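Local coordinates for protein probable mannosyltransferase KTR4 (Saccharomyces cerevisiae, PDB 5A07) that is a probable glycosyltransferase of the GT-A fold, modelled here as its lumenal part with guanosine-5'-diphosphate and a manganese(II) ion bound, at residues K104-S109 with Y225-L231; L99-A103 with N133-P137; N91-S95 with I241-V245; R52-Y58 with F293-N299. All coordinates share one frame; numbering follows the deposited sequence.

Contact 1: residues K104-S109 with Y225-L231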
loop_
_atom_site.group_PDB
_atom_site.type_symbol
_atom_site.label_atom_id
_atom_site.label_comp_id
_atom_site.label_asym_id
_atom_site.label_seq_id
_atom_site.Cartn_x
_atom_site.Cartn_y
_atom_site.Cartn_z
ATOM N N LYS B 104 -12.589 15.577 -1.907
ATOM C CA LYS B 104 -11.721 15.862 -3.047
ATOM C C LYS B 104 -10.840 14.625 -3.380
ATOM O O LYS B 104 -9.665 14.556 -3.024
ATOM C CB LYS B 104 -10.772 17.043 -2.781
ATOM C CG LYS B 104 -11.406 18.247 -2.208
ATOM C CD LYS B 104 -12.210 19.007 -3.147
ATOM C CE LYS B 104 -12.134 20.498 -2.746
ATOM N NZ LYS B 104 -13.399 21.108 -3.251
ATOM N N GLY B 105 -11.456 13.665 -4.064
ATOM C CA GLY B 105 -10.861 12.378 -4.245
ATOM C C GLY B 105 -11.106 11.860 -5.638
ATOM O O GLY B 105 -12.088 12.284 -6.298
ATOM N N THR B 106 -10.216 10.951 -6.059
ATOM C CA THR B 106 -10.319 10.305 -7.344
ATOM C C THR B 106 -9.879 8.866 -7.194
ATOM O O THR B 106 -9.037 8.552 -6.347
ATOM C CB THR B 106 -9.489 11.021 -8.405
ATOM O OG1 THR B 106 -9.763 10.531 -9.720
ATOM C CG2 THR B 106 -8.000 10.954 -8.083
ATOM N N ILE B 107 -10.443 8.034 -8.052
ATOM C CA ILE B 107 -9.910 6.708 -8.300
ATOM C C ILE B 107 -8.817 6.827 -9.300
ATOM O O ILE B 107 -9.008 7.473 -10.311
ATOM C CB ILE B 107 -11.006 5.796 -8.787
ATOM C CG1 ILE B 107 -12.052 5.725 -7.697
ATOM C CG2 ILE B 107 -10.430 4.421 -8.994
ATOM C CD1 ILE B 107 -13.350 5.493 -8.263
ATOM N N LEU B 108 -7.627 6.335 -8.983
ATOM C CA LEU B 108 -6.469 6.521 -9.804
ATOM C C LEU B 108 -5.946 5.222 -10.369
ATOM O O LEU B 108 -5.769 4.242 -9.637
ATOM C CB LEU B 108 -5.334 7.156 -8.980
ATOM C CG LEU B 108 -3.968 7.197 -9.683
ATOM C CD1 LEU B 108 -3.935 8.144 -10.867
ATOM C CD2 LEU B 108 -2.871 7.607 -8.708
ATOM N N SER B 109 -5.642 5.184 -11.673
ATOM C CA SER B 109 -4.981 4.040 -12.248
ATOM C C SER B 109 -3.855 4.506 -13.184
ATOM O O SER B 109 -4.104 5.264 -14.135
ATOM C CB SER B 109 -5.914 3.161 -13.103
ATOM O OG SER B 109 -7.168 2.852 -12.514
ATOM N N TYR B 225 -6.748 17.186 -6.022
ATOM C CA TYR B 225 -7.326 16.156 -5.113
ATOM C C TYR B 225 -6.507 16.051 -3.817
ATOM O O TYR B 225 -5.289 16.146 -3.860
ATOM C CB TYR B 225 -7.361 14.807 -5.797
ATOM C CG TYR B 225 -8.232 14.721 -7.017
ATOM C CD1 TYR B 225 -9.567 14.894 -6.934
ATOM C CD2 TYR B 225 -7.682 14.564 -8.251
ATOM C CE1 TYR B 225 -10.382 14.799 -8.047
ATOM C CE2 TYR B 225 -8.452 14.483 -9.380
ATOM C CZ TYR B 225 -9.806 14.588 -9.272
ATOM O OH TYR B 225 -10.553 14.517 -10.425
ATOM N N LYS B 226 -7.216 15.713 -2.734
ATOM C CA LYS B 226 -6.622 15.362 -1.467
ATOM C C LYS B 226 -6.441 13.823 -1.300
ATOM O O LYS B 226 -5.490 13.369 -0.634
ATOM C CB LYS B 226 -7.519 15.906 -0.322
ATOM C CG LYS B 226 -7.000 15.582 1.081
ATOM C CD LYS B 226 -7.801 16.302 2.127
ATOM C CE LYS B 226 -7.475 15.874 3.549
ATOM N NZ LYS B 226 -6.053 15.980 3.905
ATOM N N TYR B 227 -7.338 13.041 -1.928
ATOM C CA TYR B 227 -7.347 11.570 -1.724
ATOM C C TYR B 227 -7.274 10.861 -3.041
ATOM O O TYR B 227 -7.901 11.336 -4.017
ATOM C CB TYR B 227 -8.621 11.150 -1.074
ATOM C CG TYR B 227 -8.787 11.605 0.340
ATOM C CD1 TYR B 227 -8.073 11.000 1.381
ATOM C CD2 TYR B 227 -9.588 12.682 0.646
ATOM C CE1 TYR B 227 -8.199 11.415 2.670
ATOM C CE2 TYR B 227 -9.721 13.095 1.961
ATOM C CZ TYR B 227 -9.043 12.454 2.980
ATOM O OH TYR B 227 -9.154 12.897 4.321
ATOM N N VAL B 228 -6.616 9.694 -3.039
ATOM C CA VAL B 228 -6.655 8.813 -4.194
ATOM C C VAL B 228 -7.028 7.445 -3.666
ATOM O O VAL B 228 -6.639 7.060 -2.542
ATOM C CB VAL B 228 -5.355 8.715 -5.031
ATOM C CG1 VAL B 228 -4.905 10.082 -5.637
ATOM C CG2 VAL B 228 -4.271 8.133 -4.246
ATOM N N TRP B 229 -7.801 6.723 -4.469
ATOM C CA TRP B 229 -7.967 5.309 -4.346
ATOM C C TRP B 229 -7.193 4.745 -5.538
ATOM O O TRP B 229 -7.667 4.833 -6.682
ATOM C CB TRP B 229 -9.471 5.008 -4.405
ATOM C CG TRP B 229 -9.868 3.574 -4.232
ATOM C CD1 TRP B 229 -9.207 2.472 -4.700
ATOM C CD2 TRP B 229 -11.059 3.102 -3.598
ATOM N NE1 TRP B 229 -9.905 1.299 -4.342
ATOM C CE2 TRP B 229 -11.042 1.669 -3.664
ATOM C CE3 TRP B 229 -12.139 3.738 -2.985
ATOM C CZ2 TRP B 229 -12.071 0.897 -3.132
ATOM C CZ3 TRP B 229 -13.112 2.981 -2.393
ATOM C CH2 TRP B 229 -13.069 1.553 -2.468
ATOM N N ARG B 230 -6.081 4.082 -5.293
ATOM C CA ARG B 230 -5.336 3.370 -6.311
ATOM C C ARG B 230 -6.001 2.068 -6.744
ATOM O O ARG B 230 -6.249 1.195 -5.911
ATOM C CB ARG B 230 -3.929 3.085 -5.841
ATOM C CG ARG B 230 -3.056 2.309 -6.826
ATOM C CD ARG B 230 -1.671 2.374 -6.265
ATOM N NE ARG B 230 -0.785 1.437 -6.880
ATOM C CZ ARG B 230 0.476 1.320 -6.537
ATOM N NH1 ARG B 230 1.017 2.111 -5.624
ATOM N NH2 ARG B 230 1.221 0.427 -7.128
ATOM N N LEU B 231 -6.196 1.931 -8.064
ATOM C CA LEU B 231 -6.785 0.774 -8.706
ATOM C C LEU B 231 -5.816 0.211 -9.745
ATOM O O LEU B 231 -5.220 0.961 -10.530
ATOM C CB LEU B 231 -8.054 1.202 -9.420
ATOM C CG LEU B 231 -8.861 0.066 -9.990
ATOM C CD1 LEU B 231 -9.457 -0.823 -8.901
ATOM C CD2 LEU B 231 -9.974 0.683 -10.817
#
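Thr106 sets CB over the centre of one face of the Tyr225 ring, the side chain crossing it at about a right angle: Thr106 CB stands 3.7 Å from the ring centroid, 11° off the normal, a CH-pi contact. CG2, held between the backbone N and the carbonyl carbon (OG1 at chi1 -170°), reaches CD2 of that ring and CG1 of Val228. OG1 turns to Thr139 and the carbonyl of Pro137 instead. Packing is equally close on the other face, where Ile107 meets Trp229 and lays CG2 beside Leu231 CB at 4.0 Å. The two strands run parallel in the central sheet of the GT-A fold, next to each other, with strand 138-142 on the far flank of 105-110. In their ladder Leu108 N meets Trp229 O at 2.7 Å and nearly straight (170°), then Leu231 N meets Leu108 O at 2.8 Å. The side chain of Arg230, salt-bridged to Asp354, Glu322 and Glu232, lies about 5 Å from the bound guanosine-5'-diphosphate. The loose side belongs to two lysines. Lys104 O accepts from both Lys226 N (2.7 Å) and Tyr227 N (3.0 Å), but the Lys104 chain bends away from the partner strand and Lys226 sends its amine to Asp327 and Asp325.

Contact 2: residues L99-A103 with N133-P137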
loop_
_atom_site.group_PDB
_atom_site.type_symbol
_atom_site.label_atom_id
_atom_site.label_comp_id
_atom_site.label_asym_id
_atom_site.label_seq_id
_atom_site.Cartn_x
_atom_site.Cartn_y
_atom_site.Cartn_z
ATOM N N LEU B 99 -23.032 15.124 2.098
ATOM C CA LEU B 99 -21.585 14.990 1.922
ATOM C C LEU B 99 -21.155 13.876 0.955
ATOM O O LEU B 99 -19.964 13.710 0.693
ATOM C CB LEU B 99 -20.929 14.793 3.283
ATOM C CG LEU B 99 -21.048 16.010 4.247
ATOM C CD1 LEU B 99 -20.566 15.613 5.648
ATOM C CD2 LEU B 99 -20.251 17.180 3.716
ATOM N N ALA B 100 -22.090 13.059 0.475
ATOM C CA ALA B 100 -21.711 11.921 -0.352
ATOM C C ALA B 100 -21.125 12.408 -1.632
ATOM O O ALA B 100 -21.686 13.231 -2.343
ATOM C CB ALA B 100 -22.907 11.060 -0.645
ATOM N N GLY B 101 -19.958 11.933 -1.960
ATOM C CA GLY B 101 -19.373 12.292 -3.245
ATOM C C GLY B 101 -18.585 13.554 -3.179
ATOM O O GLY B 101 -18.025 13.953 -4.199
ATOM N N LYS B 102 -18.524 14.212 -2.027
ATOM C CA LYS B 102 -17.984 15.578 -1.999
ATOM C C LYS B 102 -16.582 15.664 -1.545
ATOM O O LYS B 102 -16.053 16.755 -1.525
ATOM C CB LYS B 102 -18.784 16.514 -1.074
ATOM C CG LYS B 102 -20.281 16.553 -1.317
ATOM C CD LYS B 102 -20.623 16.522 -2.800
ATOM C CE LYS B 102 -20.559 17.894 -3.372
ATOM N NZ LYS B 102 -21.848 18.511 -2.978
ATOM N N ALA B 103 -15.931 14.554 -1.182
ATOM C CA ALA B 103 -14.548 14.644 -0.875
ATOM C C ALA B 103 -13.764 14.983 -2.093
ATOM O O ALA B 103 -14.181 14.718 -3.238
ATOM C CB ALA B 103 -14.071 13.344 -0.253
ATOM N N ASN B 133 -22.614 4.045 -6.283
ATOM C CA ASN B 133 -23.420 4.805 -5.338
ATOM C C ASN B 133 -22.821 6.106 -4.844
ATOM O O ASN B 133 -23.475 6.830 -4.092
ATOM C CB ASN B 133 -23.777 3.903 -4.131
ATOM C CG ASN B 133 -24.686 2.802 -4.512
ATOM O OD1 ASN B 133 -25.561 3.007 -5.319
ATOM N ND2 ASN B 133 -24.420 1.624 -4.064
ATOM N N PHE B 134 -21.595 6.409 -5.246
ATOM C CA PHE B 134 -20.894 7.591 -4.785
ATOM C C PHE B 134 -20.355 8.471 -5.904
ATOM O O PHE B 134 -20.239 9.640 -5.728
ATOM C CB PHE B 134 -19.829 7.193 -3.771
ATOM C CG PHE B 134 -20.415 6.679 -2.527
ATOM C CD1 PHE B 134 -20.861 7.561 -1.557
ATOM C CD2 PHE B 134 -20.581 5.329 -2.307
ATOM C CE1 PHE B 134 -21.507 7.120 -0.407
ATOM C CE2 PHE B 134 -21.229 4.883 -1.167
ATOM C CZ PHE B 134 -21.690 5.757 -0.192
ATOM N N GLY B 135 -19.947 7.879 -7.024
ATOM C CA GLY B 135 -19.624 8.603 -8.254
ATOM C C GLY B 135 -18.371 9.403 -8.270
ATOM O O GLY B 135 -18.295 10.403 -8.955
ATOM N N TYR B 136 -17.339 8.969 -7.537
ATOM C CA TYR B 136 -16.042 9.621 -7.607
ATOM C C TYR B 136 -15.496 9.460 -9.016
ATOM O O TYR B 136 -15.663 8.415 -9.693
ATOM C CB TYR B 136 -15.068 9.068 -6.520
ATOM C CG TYR B 136 -15.436 9.710 -5.157
ATOM C CD1 TYR B 136 -15.007 10.994 -4.851
ATOM C CD2 TYR B 136 -16.245 9.074 -4.226
ATOM C CE1 TYR B 136 -15.376 11.631 -3.667
ATOM C CE2 TYR B 136 -16.634 9.703 -3.052
ATOM C CZ TYR B 136 -16.220 11.004 -2.799
ATOM O OH TYR B 136 -16.564 11.616 -1.659
ATOM N N PRO B 137 -14.747 10.434 -9.462
ATOM C CA PRO B 137 -14.139 10.386 -10.781
ATOM C C PRO B 137 -12.932 9.494 -10.902
ATOM O O PRO B 137 -12.359 9.063 -9.901
ATOM C CB PRO B 137 -13.621 11.825 -10.978
ATOM C CG PRO B 137 -13.418 12.348 -9.599
ATOM C CD PRO B 137 -14.426 11.652 -8.719
#
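Gly101 and Ala103 come up against the phenol of Tyr136, and Ala100 against Phe134, where a type II beta turn, Leu99 to Lys102, meets the loop entering strand 138-142. The turn closes on itself through Lys102 N to Leu99 O, 3.1 Å, while Leu99 turns its side chain outward and gives its carbonyl to Gln247 of helix 245-251. Ala100 comes next, its CB 4.2 Å from CD1 of Phe134; the approach to the ring is slanted, and the ring itself stacks with Tyr130. Gly101 has a positive phi (88°), being the third position of the turn. Its CA sits 3.4 Å from Tyr136 CZ and passes Phe134 O at 3.7 Å. The chain runs close past the phenol end of Tyr136. Lys102 swings its side chain away from the other loop and rests on Gln247. At Ala103 the chain grips the phenol: CB lies 3.3 Å from Tyr136 OH, and the carbonyl oxygen lies at the ring edge by CE1. Tyr136 extends to this point with CG anti to its own carbonyl carbon (chi1 -78°), and its hydroxyl also bonds Asp244 OD2, the acid that caps helix 245-251. Two polar partners therefore fix the phenol oxygen: that carboxylate, and Ala103 N, which donates to Tyr136 OH from within the ring plane at 3.0 Å and 150°.

Contact 3: residues N91-S95 with I241-V245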
loop_
_atom_site.group_PDB
_atom_site.type_symbol
_atom_site.label_atom_id
_atom_site.label_comp_id
_atom_site.label_asym_id
_atom_site.label_seq_id
_atom_site.Cartn_x
_atom_site.Cartn_y
_atom_site.Cartn_z
ATOM N N ASN B 91 -20.391 8.470 12.278
ATOM C CA ASN B 91 -20.359 9.572 11.361
ATOM C C ASN B 91 -20.372 9.131 9.873
ATOM O O ASN B 91 -19.894 9.860 9.040
ATOM C CB ASN B 91 -19.132 10.422 11.724
ATOM C CG ASN B 91 -17.795 9.641 11.712
ATOM O OD1 ASN B 91 -17.551 8.734 10.922
ATOM N ND2 ASN B 91 -16.873 10.103 12.528
ATOM N N LEU B 92 -20.784 7.896 9.564
ATOM C CA LEU B 92 -20.679 7.384 8.176
ATOM C C LEU B 92 -21.551 8.175 7.215
ATOM O O LEU B 92 -22.698 8.487 7.546
ATOM C CB LEU B 92 -21.070 5.906 8.127
ATOM C CG LEU B 92 -20.105 4.952 8.868
ATOM C CD1 LEU B 92 -20.537 3.535 8.665
ATOM C CD2 LEU B 92 -18.662 5.145 8.413
ATOM N N VAL B 93 -21.051 8.445 6.011
ATOM C CA VAL B 93 -21.786 9.238 5.033
ATOM C C VAL B 93 -22.376 8.270 4.022
ATOM O O VAL B 93 -21.663 7.506 3.346
ATOM C CB VAL B 93 -20.863 10.226 4.343
ATOM C CG1 VAL B 93 -21.529 10.911 3.153
ATOM C CG2 VAL B 93 -20.304 11.232 5.361
ATOM N N ARG B 94 -23.688 8.251 3.942
ATOM C CA ARG B 94 -24.415 7.314 3.074
ATOM C C ARG B 94 -24.656 7.920 1.683
ATOM O O ARG B 94 -24.592 9.126 1.496
ATOM C CB ARG B 94 -25.798 6.968 3.687
ATOM C CG ARG B 94 -25.766 6.404 5.088
ATOM C CD ARG B 94 -24.907 5.164 5.132
ATOM N NE ARG B 94 -24.857 4.552 6.455
ATOM C CZ ARG B 94 -24.227 3.413 6.712
ATOM N NH1 ARG B 94 -23.551 2.796 5.744
ATOM N NH2 ARG B 94 -24.252 2.899 7.928
ATOM N N SER B 95 -24.980 7.046 0.735
ATOM C CA SER B 95 -25.215 7.415 -0.644
ATOM C C SER B 95 -26.312 8.462 -0.616
ATOM O O SER B 95 -27.294 8.233 0.064
ATOM C CB SER B 95 -25.788 6.208 -1.358
ATOM O OG SER B 95 -25.891 6.528 -2.731
ATOM N N ILE B 241 -19.753 -1.817 -0.204
ATOM C CA ILE B 241 -19.319 -0.744 0.668
ATOM C C ILE B 241 -20.323 0.378 0.561
ATOM O O ILE B 241 -20.417 1.031 -0.483
ATOM C CB ILE B 241 -17.932 -0.248 0.288
ATOM C CG1 ILE B 241 -16.957 -1.405 0.382
ATOM C CG2 ILE B 241 -17.504 0.961 1.183
ATOM C CD1 ILE B 241 -16.665 -1.876 1.820
ATOM N N ASN B 242 -21.072 0.598 1.646
ATOM C CA ASN B 242 -22.215 1.502 1.654
ATOM C C ASN B 242 -22.019 2.838 2.430
ATOM O O ASN B 242 -22.969 3.449 2.893
ATOM C CB ASN B 242 -23.421 0.742 2.189
ATOM C CG ASN B 242 -23.923 -0.242 1.181
ATOM O OD1 ASN B 242 -24.098 0.086 0.030
ATOM N ND2 ASN B 242 -24.152 -1.432 1.599
ATOM N N TYR B 243 -20.789 3.262 2.554
ATOM C CA TYR B 243 -20.422 4.557 3.088
ATOM C C TYR B 243 -19.353 5.119 2.199
ATOM O O TYR B 243 -18.623 4.376 1.546
ATOM C CB TYR B 243 -19.917 4.467 4.537
ATOM C CG TYR B 243 -18.712 3.566 4.740
ATOM C CD1 TYR B 243 -18.872 2.221 4.867
ATOM C CD2 TYR B 243 -17.430 4.099 4.742
ATOM C CE1 TYR B 243 -17.789 1.387 5.019
ATOM C CE2 TYR B 243 -16.352 3.296 4.886
ATOM C CZ TYR B 243 -16.527 1.937 5.034
ATOM O OH TYR B 243 -15.474 1.118 5.179
ATOM N N ASP B 244 -19.259 6.435 2.187
ATOM C CA ASP B 244 -18.217 7.182 1.435
ATOM C C ASP B 244 -16.860 7.003 2.109
ATOM O O ASP B 244 -16.657 7.413 3.239
ATOM C CB ASP B 244 -18.612 8.642 1.365
ATOM C CG ASP B 244 -17.719 9.483 0.469
ATOM O OD1 ASP B 244 -16.472 9.350 0.507
ATOM O OD2 ASP B 244 -18.265 10.279 -0.321
ATOM N N VAL B 245 -15.957 6.322 1.419
ATOM C CA VAL B 245 -14.693 5.910 1.970
ATOM C C VAL B 245 -13.773 7.076 2.197
ATOM O O VAL B 245 -13.163 7.201 3.251
ATOM C CB VAL B 245 -14.031 4.852 1.047
ATOM C CG1 VAL B 245 -12.607 4.544 1.427
ATOM C CG2 VAL B 245 -14.815 3.560 1.116
HETATM O O HOH W 1 -18.320 7.890 5.415
HETATM O O HOH W 2 -24.983 4.251 1.287
#
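The Arg94 guanidinium meets Asn242 edge-on: NH1 donates to the carbonyl oxygen of Asn242, which lies 3° from the guanidinium plane, while CB of Leu92 sits over the centre of one face. Arg94 NH1 lies 3.0 Å from Asn242 O, but stands well above that carbonyl plane. The Tyr243 ring has CG2 of Ile241 over one face, near the rim, and CD2 of Leu92 reaching Tyr243 CG obliquely at 4.0 Å. The motif is an N-cap: Asp244 precedes helix 245-251 and bonds Gln247 N through OD1, and the irregular 91-95 loop packs alongside this capping residue. A bend at chi2 (-57°) folds the Arg94 chain back toward Asn242, and Glu86 forms a salt bridge with the same NH1. Chi1 of 58° puts the Tyr243 ring between its backbone N and carbonyl carbon, and its hydroxyl goes on to Asp376. Val93 and Asp244 lie side by side, Val93 CB 4.1 Å from Asp244 CB. Asp244 N gives Val93 O a bond of 2.9 Å in the carbonyl plane. One water links Val93 N to Asp244 O. A second water accepts from Ser95 N at 2.8 Å and donates to Asn242 O at 2.7 Å.

Contact 4: residues R52-Y58 with F293-N299. With ACT (acetate ion), chain H.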
loop_
_atom_site.group_PDB
_atom_site.type_symbol
_atom_site.label_atom_id
_atom_site.label_comp_id
_atom_site.label_asym_id
_atom_site.label_seq_id
_atom_site.Cartn_x
_atom_site.Cartn_y
_atom_site.Cartn_z
ATOM N N ARG B 52 14.933 1.212 19.808
ATOM C CA ARG B 52 14.042 0.202 19.184
ATOM C C ARG B 52 14.377 0.017 17.712
ATOM O O ARG B 52 14.352 -1.094 17.226
ATOM C CB ARG B 52 12.588 0.622 19.305
ATOM C CG ARG B 52 12.055 0.206 20.644
ATOM C CD ARG B 52 11.332 1.325 21.316
ATOM N NE ARG B 52 10.007 1.550 20.786
ATOM C CZ ARG B 52 9.332 2.695 20.937
ATOM N NH1 ARG B 52 9.842 3.767 21.590
ATOM N NH2 ARG B 52 8.132 2.772 20.428
ATOM N N LEU B 53 14.766 1.087 17.031
ATOM C CA LEU B 53 15.042 0.980 15.569
ATOM C C LEU B 53 16.341 0.256 15.267
ATOM O O LEU B 53 16.576 -0.121 14.122
ATOM C CB LEU B 53 15.074 2.327 14.932
ATOM C CG LEU B 53 13.711 2.984 14.816
ATOM C CD1 LEU B 53 13.888 4.351 14.197
ATOM C CD2 LEU B 53 12.755 2.148 14.023
ATOM N N HIS B 54 17.134 0.000 16.322
ATOM C CA HIS B 54 18.442 -0.619 16.224
ATOM C C HIS B 54 18.603 -1.963 16.896
ATOM O O HIS B 54 19.700 -2.481 16.946
ATOM C CB HIS B 54 19.533 0.377 16.696
ATOM C CG HIS B 54 19.650 1.554 15.782
ATOM N ND1 HIS B 54 20.216 1.452 14.533
ATOM C CD2 HIS B 54 19.181 2.813 15.869
ATOM C CE1 HIS B 54 20.148 2.615 13.911
ATOM N NE2 HIS B 54 19.521 3.461 14.704
ATOM N N GLU B 55 17.504 -2.558 17.331
ATOM C CA GLU B 55 17.548 -3.882 17.817
ATOM C C GLU B 55 16.347 -4.716 17.299
ATOM O O GLU B 55 15.283 -4.157 17.105
ATOM C CB GLU B 55 17.561 -3.845 19.358
ATOM C CG GLU B 55 16.220 -3.449 19.988
ATOM C CD GLU B 55 16.302 -2.952 21.455
ATOM O OE1 GLU B 55 17.383 -3.088 22.045
ATOM O OE2 GLU B 55 15.292 -2.382 21.996
ATOM N N PRO B 56 16.492 -6.052 17.246
ATOM C CA PRO B 56 15.395 -6.907 16.807
ATOM C C PRO B 56 14.289 -6.874 17.813
ATOM O O PRO B 56 14.518 -6.634 19.020
ATOM C CB PRO B 56 15.990 -8.269 16.714
ATOM C CG PRO B 56 17.321 -8.214 17.420
ATOM C CD PRO B 56 17.766 -6.799 17.359
ATOM N N LEU B 57 13.069 -7.031 17.344
ATOM C CA LEU B 57 11.971 -7.007 18.271
ATOM C C LEU B 57 12.038 -8.197 19.252
ATOM O O LEU B 57 11.516 -8.095 20.403
ATOM C CB LEU B 57 10.674 -7.056 17.493
ATOM C CG LEU B 57 9.351 -6.884 18.277
ATOM C CD1 LEU B 57 9.316 -5.556 19.062
ATOM C CD2 LEU B 57 8.196 -6.938 17.275
ATOM N N TYR B 58 12.532 -9.335 18.787
ATOM C CA TYR B 58 12.679 -10.555 19.584
ATOM C C TYR B 58 14.150 -10.968 19.605
ATOM O O TYR B 58 14.828 -11.019 18.570
ATOM C CB TYR B 58 11.886 -11.689 19.002
ATOM C CG TYR B 58 10.415 -11.413 19.072
ATOM C CD1 TYR B 58 9.695 -11.632 20.248
ATOM C CD2 TYR B 58 9.749 -10.854 18.009
ATOM C CE1 TYR B 58 8.349 -11.282 20.345
ATOM C CE2 TYR B 58 8.407 -10.556 18.067
ATOM C CZ TYR B 58 7.691 -10.762 19.209
ATOM O OH TYR B 58 6.380 -10.365 19.255
ATOM N N PHE B 293 6.833 1.109 14.938
ATOM C CA PHE B 293 8.199 0.628 15.016
ATOM C C PHE B 293 8.338 -0.857 15.210
ATOM O O PHE B 293 9.209 -1.457 14.631
ATOM C CB PHE B 293 8.957 1.370 16.136
ATOM C CG PHE B 293 8.900 2.855 15.991
ATOM C CD1 PHE B 293 9.382 3.479 14.859
ATOM C CD2 PHE B 293 8.366 3.639 16.994
ATOM C CE1 PHE B 293 9.317 4.869 14.717
ATOM C CE2 PHE B 293 8.325 5.019 16.858
ATOM C CZ PHE B 293 8.774 5.629 15.700
ATOM N N ALA B 294 7.455 -1.478 15.998
ATOM C CA ALA B 294 7.516 -2.880 16.166
ATOM C C ALA B 294 7.298 -3.657 14.827
ATOM O O ALA B 294 7.977 -4.657 14.520
ATOM C CB ALA B 294 6.508 -3.282 17.233
ATOM N N TRP B 295 6.365 -3.184 14.048
ATOM C CA TRP B 295 6.066 -3.772 12.732
ATOM C C TRP B 295 7.265 -3.758 11.811
ATOM O O TRP B 295 7.513 -4.747 11.113
ATOM C CB TRP B 295 4.922 -2.992 12.109
ATOM C CG TRP B 295 4.387 -3.403 10.793
ATOM C CD1 TRP B 295 3.789 -4.574 10.481
ATOM C CD2 TRP B 295 4.340 -2.614 9.600
ATOM N NE1 TRP B 295 3.385 -4.576 9.172
ATOM C CE2 TRP B 295 3.676 -3.371 8.622
ATOM C CE3 TRP B 295 4.791 -1.374 9.264
ATOM C CZ2 TRP B 295 3.481 -2.912 7.331
ATOM C CZ3 TRP B 295 4.556 -0.895 7.989
ATOM C CH2 TRP B 295 3.909 -1.673 7.038
ATOM N N LEU B 296 8.061 -2.695 11.820
ATOM C CA LEU B 296 9.325 -2.651 11.068
ATOM C C LEU B 296 10.443 -3.598 11.608
ATOM O O LEU B 296 11.322 -4.010 10.876
ATOM C CB LEU B 296 9.878 -1.257 11.084
ATOM C CG LEU B 296 8.958 -0.152 10.583
ATOM C CD1 LEU B 296 9.598 1.197 10.718
ATOM C CD2 LEU B 296 8.620 -0.444 9.103
ATOM N N LYS B 297 10.376 -3.980 12.870
ATOM C CA LYS B 297 11.475 -4.671 13.538
ATOM C C LYS B 297 11.171 -6.103 13.903
ATOM O O LYS B 297 12.009 -6.760 14.502
ATOM C CB LYS B 297 11.851 -3.904 14.801
ATOM C CG LYS B 297 12.254 -2.486 14.605
ATOM C CD LYS B 297 13.470 -2.280 13.733
ATOM C CE LYS B 297 14.667 -3.101 14.206
ATOM N NZ LYS B 297 15.919 -2.823 13.378
ATOM N N ASP B 298 10.025 -6.650 13.474
ATOM C CA ASP B 298 9.636 -7.982 13.822
ATOM C C ASP B 298 10.431 -9.001 13.057
ATOM O O ASP B 298 10.249 -9.199 11.827
ATOM C CB ASP B 298 8.130 -8.251 13.591
ATOM C CG ASP B 298 7.656 -9.523 14.289
ATOM O OD1 ASP B 298 8.505 -10.314 14.771
ATOM O OD2 ASP B 298 6.435 -9.833 14.262
ATOM N N ASN B 299 11.279 -9.735 13.784
ATOM C CA ASN B 299 12.189 -10.675 13.167
ATOM C C ASN B 299 11.749 -12.090 13.393
ATOM O O ASN B 299 12.427 -13.047 12.973
ATOM C CB ASN B 299 13.615 -10.499 13.754
ATOM C CG ASN B 299 13.637 -10.617 15.270
ATOM O OD1 ASN B 299 12.844 -10.010 15.962
ATOM N ND2 ASN B 299 14.576 -11.378 15.781
HETATM C C ACT H . 19.435 -4.327 14.031
HETATM O O ACT H . 19.008 -5.469 14.354
HETATM O OXT ACT H . 18.714 -3.315 13.825
HETATM C CH3 ACT H . 20.939 -4.143 13.869
HETATM O O HOH W 3 5.201 -10.176 16.719
#
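Leu53 and Phe293 open the apolar part, Leu53 CD2 touching Phe293 CD1 at 3.7 Å as helix 43-53 ends against helix 293-297. Leu57 sets CD2 on Ala294 CB and near Asp298. The Arg52 guanidinium stands almost perpendicular to the Phe293 ring, with NH2 at the ring edge, 3.5 Å from CD2, and NH1 bonded to Ser48 OG. Among hydrogen bonds, the Asn299 amide grips the Tyr58 backbone twice: OD1 takes Tyr58 N on a lone pair at 2.9 Å, and ND2 gives to Tyr58 O at 2.8 Å. Leu57 N bonds Lys297 O. A water joins Tyr58 OH to Asp298 OD2, a carboxylate that also bonds Ser300 OG and Thr420 OG1. Lys297 folds at chi2 and chi3 (-61° and -53°), bringing NZ 2.9 Å from Leu53 O; it also bonds Gly311 O, Tyr306 OH and an acetate probably from the crystallisation liquor. Those three protein oxygens probably keep the buried ammonium charged, joining the end of helix 293-297 to the Leu53 carbonyl at the end of helix 43-53.

How the contacts relate
Contacts 1, 2 and 3 cluster on one side of the molecule, with centres 9 to 16 Å apart, and touch one another. The centre of contact 4 lies 32 to 40 Å from theirs, and it meets none of them. Strand 105-110 belongs to contact 1, and its lead-in loop to contact 2, whose other loop feeds strand 138-142; Pro137 O takes Ile107 N at the join. Asp244 of contact 3 bonds Tyr136 of contact 2. Along the chain, contacts 1 and 2 alternate, both nested inside contact 3, and contact 4 encloses all three. The chain before strand 105-110 is thus fastened to the loops beside helix 245-251 and strand 138-142, and the N-terminal segment, separately, to helix 293-297.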